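Orotidine 5'-phosphate decarboxylase (Methanocaldococcus jannaschii, PDB 4LUI) probably catalyses the decarboxylation of orotidine 5'-monophosphate to UMP, the last step of de novo UMP biosynthesis, and works as a homodimer. Local coordinates at residues 21-26 with 46-51. Residues are numbered along the deposited sequence; the frame is centred on the assembly and turned at random.
Sequences MPKLML and YVDAIK
Met25 and Ala49 lie side by side on the barrel-interior face of the first two parallel strands of a TIM barrel, 23-27 and 49-53, which helix 33-43 joins into a beta-alpha-beta unit. The extended first two torsions of Met25 (chi1 179°) set CG against the Ala49 methyl and carry SD on to the flank of Lys51, 3.8 Å from Lys51 CB; the bend at chi3 then folds CE back onto the same methyl. The two long chains pass at a slant. The Lys51 chain then turns away from the sulfur, and its ammonium forms a salt bridge with Asp79. Both are predicted to bind substrate, and the thioether lies against the aliphatic part of this lysine.

On the outer side of the barrel, Val47 CG1 touches two leucines, 4.2 Å from Leu24 CD2 and 4.1 Å from Leu26 CB. Leu26 also packs on Ile39 and Val43 of helix 33-43, Leu24 on Lys228 of helix 220-230.

Asp48 sits just ahead of the second strand. Its side chain runs at about a right angle to that of Lys23, with Asp48 CB 3.8 Å from Lys23 CB. Asp48 OD2 takes the Leu24 N-H through its anti lone pair at 2.8 Å, in a nearly straight bond (172°). The same oxygen has a salt bridge to Lys228, which ties this strand entrance to the C-terminal helix. Farther along, regular parallel pairing takes over, with Leu26 bonded on either side of Ile50, its N to Ala49 O and its O to Lys51 N. Leu24 O serves two donors at once: Asp48 N in the carbonyl plane at 2.8 Å, and Ala49 N, tilted from that plane, at 3.2 Å.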
loop_
_atom_site.group_PDB
_atom_site.type_symbol
_atom_site.label_atom_id
_atom_site.label_comp_id
_atom_site.label_asym_id
_atom_site.label_seq_id
_atom_site.Cartn_x
_atom_site.Cartn_y
_atom_site.Cartn_z
ATOM N N MET B 21 -3.365 0.046 -31.158
ATOM C CA MET B 21 -2.124 -0.027 -30.387
ATOM C C MET B 21 -2.346 0.429 -28.949
ATOM O O MET B 21 -2.942 1.474 -28.715
ATOM C CB MET B 21 -1.066 0.858 -31.042
ATOM C CG MET B 21 -0.963 0.677 -32.550
ATOM S SD MET B 21 0.079 1.921 -33.337
ATOM C CE MET B 21 -0.969 3.370 -33.271
ATOM N N PRO B 22 -1.850 -0.343 -27.974
ATOM C CA PRO B 22 -2.029 0.102 -26.587
ATOM C C PRO B 22 -1.253 1.373 -26.258
ATOM O O PRO B 22 -0.328 1.759 -26.979
ATOM C CB PRO B 22 -1.503 -1.080 -25.761
ATOM C CG PRO B 22 -0.618 -1.835 -26.679
ATOM C CD PRO B 22 -1.203 -1.664 -28.053
ATOM N N LYS B 23 -1.658 2.025 -25.174
ATOM C CA LYS B 23 -0.968 3.198 -24.667
ATOM C C LYS B 23 0.321 2.774 -23.957
ATOM O O LYS B 23 0.419 1.661 -23.450
ATOM C CB LYS B 23 -1.881 3.959 -23.709
ATOM C CG LYS B 23 -3.064 4.613 -24.434
ATOM C CD LYS B 23 -3.979 5.360 -23.484
ATOM C CE LYS B 23 -5.022 4.449 -22.879
ATOM N NZ LYS B 23 -6.052 5.233 -22.126
ATOM N N LEU B 24 1.312 3.658 -23.938
ATOM C CA LEU B 24 2.569 3.370 -23.263
ATOM C C LEU B 24 2.605 4.061 -21.905
ATOM O O LEU B 24 2.486 5.285 -21.817
ATOM C CB LEU B 24 3.752 3.827 -24.122
ATOM C CG LEU B 24 5.130 3.729 -23.473
ATOM C CD1 LEU B 24 5.468 2.276 -23.142
ATOM C CD2 LEU B 24 6.184 4.329 -24.406
ATOM N N MET B 25 2.762 3.269 -20.847
ATOM C CA MET B 25 2.805 3.791 -19.488
ATOM C C MET B 25 4.197 3.598 -18.935
ATOM O O MET B 25 4.696 2.476 -18.889
ATOM C CB MET B 25 1.783 3.069 -18.596
ATOM C CG MET B 25 1.803 3.559 -17.143
ATOM S SD MET B 25 0.617 2.671 -16.112
ATOM C CE MET B 25 -0.920 3.243 -16.807
ATOM N N LEU B 26 4.831 4.692 -18.522
ATOM C CA LEU B 26 6.153 4.612 -17.912
ATOM C C LEU B 26 6.039 4.340 -16.418
ATOM O O LEU B 26 5.372 5.103 -15.710
ATOM C CB LEU B 26 6.926 5.932 -18.140
ATOM C CG LEU B 26 8.259 6.070 -17.380
ATOM C CD1 LEU B 26 9.239 4.982 -17.809
ATOM C CD2 LEU B 26 8.870 7.464 -17.567
ATOM N N TYR B 46 6.437 10.870 -25.896
ATOM C CA TYR B 46 6.330 9.482 -26.344
ATOM C C TYR B 46 5.513 8.590 -25.423
ATOM O O TYR B 46 5.000 7.556 -25.849
ATOM C CB TYR B 46 7.719 8.881 -26.531
ATOM C CG TYR B 46 8.448 9.521 -27.670
ATOM C CD1 TYR B 46 8.101 9.233 -28.980
ATOM C CD2 TYR B 46 9.458 10.441 -27.442
ATOM C CE1 TYR B 46 8.763 9.833 -30.039
ATOM C CE2 TYR B 46 10.122 11.044 -28.489
ATOM C CZ TYR B 46 9.771 10.737 -29.784
ATOM O OH TYR B 46 10.436 11.336 -30.826
ATOM N N VAL B 47 5.396 8.974 -24.159
ATOM C CA VAL B 47 4.620 8.179 -23.220
ATOM C C VAL B 47 3.209 8.725 -23.129
ATOM O O VAL B 47 2.979 9.913 -23.347
ATOM C CB VAL B 47 5.267 8.140 -21.809
ATOM C CG1 VAL B 47 6.694 7.638 -21.909
ATOM C CG2 VAL B 47 5.229 9.525 -21.156
ATOM N N ASP B 48 2.260 7.847 -22.821
ATOM C CA ASP B 48 0.864 8.255 -22.719
ATOM C C ASP B 48 0.459 8.420 -21.260
ATOM O O ASP B 48 -0.504 9.127 -20.953
ATOM C CB ASP B 48 -0.040 7.228 -23.399
ATOM C CG ASP B 48 0.252 7.113 -24.871
ATOM O OD1 ASP B 48 -0.011 8.097 -25.600
ATOM O OD2 ASP B 48 0.763 6.059 -25.302
ATOM N N ALA B 49 1.198 7.769 -20.370
ATOM C CA ALA B 49 0.902 7.829 -18.940
ATOM C C ALA B 49 2.167 7.653 -18.121
ATOM O O ALA B 49 3.134 7.053 -18.580
ATOM C CB ALA B 49 -0.126 6.759 -18.550
ATOM N N ILE B 50 2.147 8.175 -16.900
ATOM C CA ILE B 50 3.263 8.005 -15.975
ATOM C C ILE B 50 2.731 7.396 -14.688
ATOM O O ILE B 50 1.757 7.905 -14.123
ATOM C CB ILE B 50 3.947 9.351 -15.670
ATOM C CG1 ILE B 50 4.507 9.961 -16.966
ATOM C CG2 ILE B 50 5.066 9.159 -14.637
ATOM C CD1 ILE B 50 5.045 11.350 -16.815
ATOM N N LYS B 51 3.351 6.303 -14.243
ATOM C CA LYS B 51 2.949 5.613 -13.016
ATOM C C LYS B 51 4.006 5.851 -11.938
ATOM O O LYS B 51 5.199 5.591 -12.149
ATOM C CB LYS B 51 2.775 4.107 -13.293
ATOM C CG LYS B 51 2.236 3.279 -12.119
ATOM C CD LYS B 51 1.967 1.807 -12.498
ATOM C CE LYS B 51 3.255 0.993 -12.652
ATOM N NZ LYS B 51 3.990 0.817 -11.364
#